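Local coordinates for protein serine-pyruvate aminotransferase (AgxT) (Sulfolobus solfataricus, PDB 3ZRP) that probably transfers amino groups between serine or alanine and pyruvate or glyoxylate, as a class-V aminotransferase that depends on pyridoxal 5'-phosphate, at residues S109-E121 and T140-I153. Sequence-based numbering, arbitrary orientation.
Sequences SPGDYVKPGEVEE and TGVREPVKDVINKI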
loop_
_atom_site.group_PDB
_atom_site.type_symbol
_atom_site.label_atom_id
_atom_site.label_comp_id
_atom_site.label_asym_id
_atom_site.label_seq_id
_atom_site.Cartn_x
_atom_site.Cartn_y
_atom_site.Cartn_z
ATOM N N SER A 109 -7.899 -4.243 33.051
ATOM C CA SER A 109 -8.837 -3.146 33.322
ATOM C C SER A 109 -8.491 -1.979 32.402
ATOM O O SER A 109 -7.355 -1.889 31.959
ATOM C CB SER A 109 -8.751 -2.704 34.791
ATOM O OG SER A 109 -8.714 -3.834 35.641
ATOM N N PRO A 110 -9.470 -1.087 32.105
ATOM C CA PRO A 110 -9.130 -0.025 31.146
ATOM C C PRO A 110 -7.845 0.733 31.479
ATOM O O PRO A 110 -7.653 1.160 32.626
ATOM C CB PRO A 110 -10.338 0.907 31.214
ATOM C CG PRO A 110 -11.491 -0.041 31.495
ATOM C CD PRO A 110 -10.918 -1.076 32.428
ATOM N N GLY A 111 -6.961 0.866 30.492
ATOM C CA GLY A 111 -5.767 1.704 30.646
ATOM C C GLY A 111 -4.641 1.038 31.383
ATOM O O GLY A 111 -3.597 1.650 31.611
ATOM N N ASP A 112 -4.871 -0.207 31.798
ATOM C CA ASP A 112 -3.852 -1.022 32.463
ATOM C C ASP A 112 -3.200 -1.937 31.425
ATOM O O ASP A 112 -3.389 -1.749 30.219
ATOM C CB ASP A 112 -4.511 -1.874 33.572
ATOM C CG ASP A 112 -3.577 -2.154 34.748
ATOM O OD1 ASP A 112 -2.445 -2.661 34.569
ATOM O OD2 ASP A 112 -3.984 -1.852 35.878
ATOM N N TYR A 113 -2.421 -2.911 31.884
ATOM C CA TYR A 113 -1.726 -3.838 31.004
ATOM C C TYR A 113 -1.703 -5.250 31.595
ATOM O O TYR A 113 -1.767 -5.411 32.811
ATOM C CB TYR A 113 -0.308 -3.360 30.694
ATOM C CG TYR A 113 0.686 -3.424 31.844
ATOM C CD1 TYR A 113 0.773 -2.386 32.800
ATOM C CD2 TYR A 113 1.557 -4.496 31.963
ATOM C CE1 TYR A 113 1.693 -2.457 33.860
ATOM C CE2 TYR A 113 2.490 -4.568 33.003
ATOM C CZ TYR A 113 2.547 -3.550 33.948
ATOM O OH TYR A 113 3.477 -3.650 34.964
ATOM N N VAL A 114 -1.640 -6.259 30.725
ATOM C CA VAL A 114 -1.644 -7.665 31.147
ATOM C C VAL A 114 -0.262 -8.015 31.663
ATOM O O VAL A 114 0.713 -7.881 30.951
ATOM C CB VAL A 114 -2.023 -8.609 29.973
ATOM C CG1 VAL A 114 -2.077 -10.063 30.458
ATOM C CG2 VAL A 114 -3.369 -8.188 29.401
ATOM N N LYS A 115 -0.191 -8.489 32.915
ATOM C CA LYS A 115 1.089 -8.774 33.558
ATOM C C LYS A 115 1.749 -10.011 32.972
ATOM O O LYS A 115 1.048 -10.921 32.538
ATOM C CB LYS A 115 0.884 -8.935 35.075
ATOM C CG LYS A 115 0.133 -7.767 35.716
ATOM C CD LYS A 115 0.946 -6.455 35.559
ATOM C CE LYS A 115 0.199 -5.252 36.144
ATOM N NZ LYS A 115 -1.170 -5.071 35.588
ATOM N N PRO A 116 3.103 -10.054 32.955
ATOM C CA PRO A 116 3.784 -11.233 32.451
ATOM C C PRO A 116 3.295 -12.532 33.109
ATOM O O PRO A 116 3.149 -13.547 32.419
ATOM C CB PRO A 116 5.251 -10.966 32.807
ATOM C CG PRO A 116 5.366 -9.476 32.755
ATOM C CD PRO A 116 4.065 -8.973 33.278
ATOM N N GLY A 117 3.015 -12.486 34.413
ATOM C CA GLY A 117 2.519 -13.666 35.152
ATOM C C GLY A 117 1.171 -14.172 34.681
ATOM O O GLY A 117 0.916 -15.380 34.696
ATOM N N GLU A 118 0.310 -13.253 34.259
ATOM C CA GLU A 118 -1.016 -13.608 33.767
ATOM C C GLU A 118 -0.940 -14.283 32.386
ATOM O O GLU A 118 -1.735 -15.192 32.090
ATOM C CB GLU A 118 -1.937 -12.382 33.761
ATOM C CG GLU A 118 -1.993 -11.694 35.132
ATOM C CD GLU A 118 -2.624 -10.309 35.119
ATOM O OE1 GLU A 118 -2.583 -9.605 34.086
ATOM O OE2 GLU A 118 -3.157 -9.920 36.176
ATOM N N VAL A 119 0.013 -13.847 31.550
ATOM C CA VAL A 119 0.254 -14.508 30.251
ATOM C C VAL A 119 0.877 -15.885 30.478
ATOM O O VAL A 119 0.494 -16.882 29.820
ATOM C CB VAL A 119 1.133 -13.678 29.247
ATOM C CG1 VAL A 119 1.124 -14.339 27.845
ATOM C CG2 VAL A 119 0.658 -12.211 29.146
ATOM N N GLU A 120 1.848 -15.941 31.395
ATOM C CA GLU A 120 2.502 -17.199 31.761
ATOM C C GLU A 120 1.499 -18.267 32.206
ATOM O O GLU A 120 1.571 -19.401 31.754
ATOM C CB GLU A 120 3.527 -16.962 32.877
ATOM C CG GLU A 120 4.310 -18.206 33.278
ATOM C CD GLU A 120 5.166 -17.983 34.516
ATOM O OE1 GLU A 120 4.790 -17.159 35.372
ATOM O OE2 GLU A 120 6.195 -18.670 34.650
ATOM N N GLU A 121 0.567 -17.882 33.074
ATOM C CA GLU A 121 -0.467 -18.775 33.591
ATOM C C GLU A 121 -1.290 -19.392 32.450
ATOM O O GLU A 121 -1.600 -20.604 32.453
ATOM C CB GLU A 121 -1.391 -18.010 34.547
ATOM C CG GLU A 121 -2.430 -18.868 35.251
ATOM C CD GLU A 121 -3.501 -18.058 35.972
ATOM O OE1 GLU A 121 -3.416 -16.809 36.025
ATOM O OE2 GLU A 121 -4.454 -18.678 36.485
ATOM N N THR A 140 -4.132 4.049 24.452
ATOM C CA THR A 140 -4.038 4.394 25.883
ATOM C C THR A 140 -2.652 4.898 26.283
ATOM O O THR A 140 -2.456 5.353 27.407
ATOM C CB THR A 140 -4.363 3.178 26.784
ATOM O OG1 THR A 140 -3.425 2.126 26.527
ATOM C CG2 THR A 140 -5.794 2.661 26.585
ATOM N N GLY A 141 -1.689 4.794 25.368
ATOM C CA GLY A 141 -0.293 5.142 25.644
ATOM C C GLY A 141 0.374 4.201 26.633
ATOM O O GLY A 141 1.288 4.585 27.341
ATOM N N VAL A 142 -0.066 2.944 26.643
ATOM C CA VAL A 142 0.419 1.936 27.582
ATOM C C VAL A 142 1.415 0.994 26.907
ATOM O O VAL A 142 1.109 0.391 25.870
ATOM C CB VAL A 142 -0.777 1.146 28.167
ATOM C CG1 VAL A 142 -0.326 -0.104 28.883
ATOM C CG2 VAL A 142 -1.585 2.033 29.115
ATOM N N ARG A 143 2.614 0.884 27.477
ATOM C CA ARG A 143 3.670 0.022 26.948
ATOM C C ARG A 143 3.674 -1.300 27.731
ATOM O O ARG A 143 3.759 -1.307 28.966
ATOM C CB ARG A 143 5.039 0.672 27.088
ATOM C CG ARG A 143 6.234 -0.151 26.554
ATOM C CD ARG A 143 7.596 0.529 26.818
ATOM N NE ARG A 143 7.671 0.888 28.226
ATOM C CZ ARG A 143 7.806 2.115 28.718
ATOM N NH1 ARG A 143 7.970 3.170 27.922
ATOM N NH2 ARG A 143 7.781 2.275 30.039
ATOM N N GLU A 144 3.574 -2.406 27.002
ATOM C CA GLU A 144 3.598 -3.739 27.580
ATOM C C GLU A 144 5.070 -4.078 27.812
ATOM O O GLU A 144 5.900 -3.778 26.948
ATOM C CB GLU A 144 2.980 -4.736 26.576
ATOM C CG GLU A 144 2.938 -6.218 27.044
ATOM C CD GLU A 144 1.937 -6.513 28.152
ATOM O OE1 GLU A 144 1.002 -5.762 28.416
ATOM O OE2 GLU A 144 2.087 -7.549 28.816
ATOM N N PRO A 145 5.407 -4.706 28.973
ATOM C CA PRO A 145 6.785 -5.172 29.219
ATOM C C PRO A 145 7.087 -6.465 28.469
ATOM O O PRO A 145 7.114 -7.566 29.045
ATOM C CB PRO A 145 6.829 -5.398 30.743
ATOM C CG PRO A 145 5.420 -5.657 31.140
ATOM C CD PRO A 145 4.540 -4.879 30.152
ATOM N N VAL A 146 7.397 -6.292 27.195
ATOM C CA VAL A 146 7.537 -7.405 26.274
ATOM C C VAL A 146 8.668 -8.346 26.640
ATOM O O VAL A 146 8.451 -9.565 26.621
ATOM C CB VAL A 146 7.559 -6.943 24.777
ATOM C CG1 VAL A 146 6.177 -6.383 24.393
ATOM C CG2 VAL A 146 8.631 -5.916 24.519
ATOM N N LYS A 147 9.841 -7.810 27.003
ATOM C CA LYS A 147 10.953 -8.651 27.434
ATOM C C LYS A 147 10.507 -9.561 28.577
ATOM O O LYS A 147 10.675 -10.779 28.493
ATOM C CB LYS A 147 12.169 -7.815 27.825
ATOM C CG LYS A 147 13.356 -8.628 28.330
ATOM C CD LYS A 147 14.491 -7.730 28.824
ATOM C CE LYS A 147 14.042 -6.704 29.873
ATOM N NZ LYS A 147 13.696 -7.303 31.195
ATOM N N ASP A 148 9.915 -8.972 29.621
ATOM C CA ASP A 148 9.433 -9.739 30.783
ATOM C C ASP A 148 8.366 -10.787 30.438
ATOM O O ASP A 148 8.414 -11.915 30.943
ATOM C CB ASP A 148 8.894 -8.804 31.854
ATOM C CG ASP A 148 9.979 -7.934 32.485
ATOM O OD1 ASP A 148 11.187 -8.169 32.262
ATOM O OD2 ASP A 148 9.600 -7.002 33.210
ATOM N N VAL A 149 7.408 -10.420 29.583
ATOM C CA VAL A 149 6.408 -11.391 29.094
ATOM C C VAL A 149 7.061 -12.554 28.352
ATOM O O VAL A 149 6.760 -13.722 28.629
ATOM C CB VAL A 149 5.339 -10.730 28.177
ATOM C CG1 VAL A 149 4.412 -11.795 27.590
ATOM C CG2 VAL A 149 4.547 -9.703 28.937
ATOM N N ILE A 150 7.966 -12.246 27.429
ATOM C CA ILE A 150 8.594 -13.278 26.607
ATOM C C ILE A 150 9.512 -14.193 27.441
ATOM O O ILE A 150 9.558 -15.408 27.227
ATOM C CB ILE A 150 9.337 -12.649 25.410
ATOM C CG1 ILE A 150 8.306 -12.063 24.435
ATOM C CG2 ILE A 150 10.233 -13.671 24.701
ATOM C CD1 ILE A 150 8.928 -11.262 23.316
ATOM N N ASN A 151 10.236 -13.603 28.390
ATOM C CA ASN A 151 11.073 -14.382 29.308
ATOM C C ASN A 151 10.267 -15.503 29.960
ATOM O O ASN A 151 10.753 -16.627 30.085
ATOM C CB ASN A 151 11.727 -13.482 30.373
ATOM C CG ASN A 151 12.555 -14.269 31.401
ATOM O OD1 ASN A 151 13.722 -14.590 31.168
ATOM N ND2 ASN A 151 11.951 -14.554 32.552
ATOM N N LYS A 152 9.031 -15.196 30.349
ATOM C CA LYS A 152 8.168 -16.168 30.995
ATOM C C LYS A 152 7.590 -17.190 30.021
ATOM O O LYS A 152 7.515 -18.373 30.347
ATOM C CB LYS A 152 7.043 -15.478 31.766
ATOM C CG LYS A 152 7.531 -14.709 33.013
ATOM C CD LYS A 152 6.357 -14.304 33.888
ATOM C CE LYS A 152 6.808 -13.491 35.106
ATOM N NZ LYS A 152 7.717 -14.291 35.977
ATOM N N ILE A 153 7.193 -16.742 28.826
ATOM C CA ILE A 153 6.405 -17.613 27.935
ATOM C C ILE A 153 7.160 -18.321 26.835
ATOM O O ILE A 153 6.618 -19.269 26.254
ATOM C CB ILE A 153 5.176 -16.877 27.327
ATOM C CG1 ILE A 153 5.610 -15.874 26.244
ATOM C CG2 ILE A 153 4.353 -16.232 28.442
ATOM C CD1 ILE A 153 4.434 -15.176 25.539
HETATM O O HOH W 1 -4.180 0.002 28.151
HETATM O O HOH W 2 7.835 -19.187 32.923
HETATM O O HOH W 3 5.476 -15.267 37.278
#
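Apolar contact carries most of the meeting between Pro-116 and helix 146-153, a worked example of two nearly parallel helices packing through proline, branched aliphatic side chains and lysine methylenes; the axes of segments 116-121 and 146-153 approach to 8.6 Å at 28°. Pro-116, in the first turn of its helix, sets CG 3.7 Å from Asp-148 CB and also touches Val-149 CG2, while the CD and CE methylenes of Lys-152 lie against its CB. One turn on, Val-119 CG1 meets Ile-153 CG2 at 3.8 Å. In the preceding loop Tyr-113 CD2 comes to 3.5 Å from Pro-145 CD, and its CB rests on Val-142 CG1. Glu-144 OE1 sits at the ring edge, ring and carboxylate planes 75° apart. Glu-295 is hydrogen-bonded to the Tyr-113 hydroxyl; replacing the tyrosine by alanine is likely to leave Pro-145 without its aromatic neighbour and Glu-295 without this partner.

Among polar contacts, Glu-144, bent at chi2 (71°), brings OE2 to 2.6 Å from Val-114 O. Asn-85 ties the two segments together, binding Glu-144 OE1 and Val-114 N. Water bridges Asp-112 O to Thr-140 OG1, and another joins Glu-120 OE1 to Lys-152 NZ, 4.1 Å apart.

Both helices belong to the large cofactor-binding domain and flank its mixed sheet: Val-119 packs on strand 79-83, Val-149 on 128-134, and Ile-153 on 128-134 and 157-163.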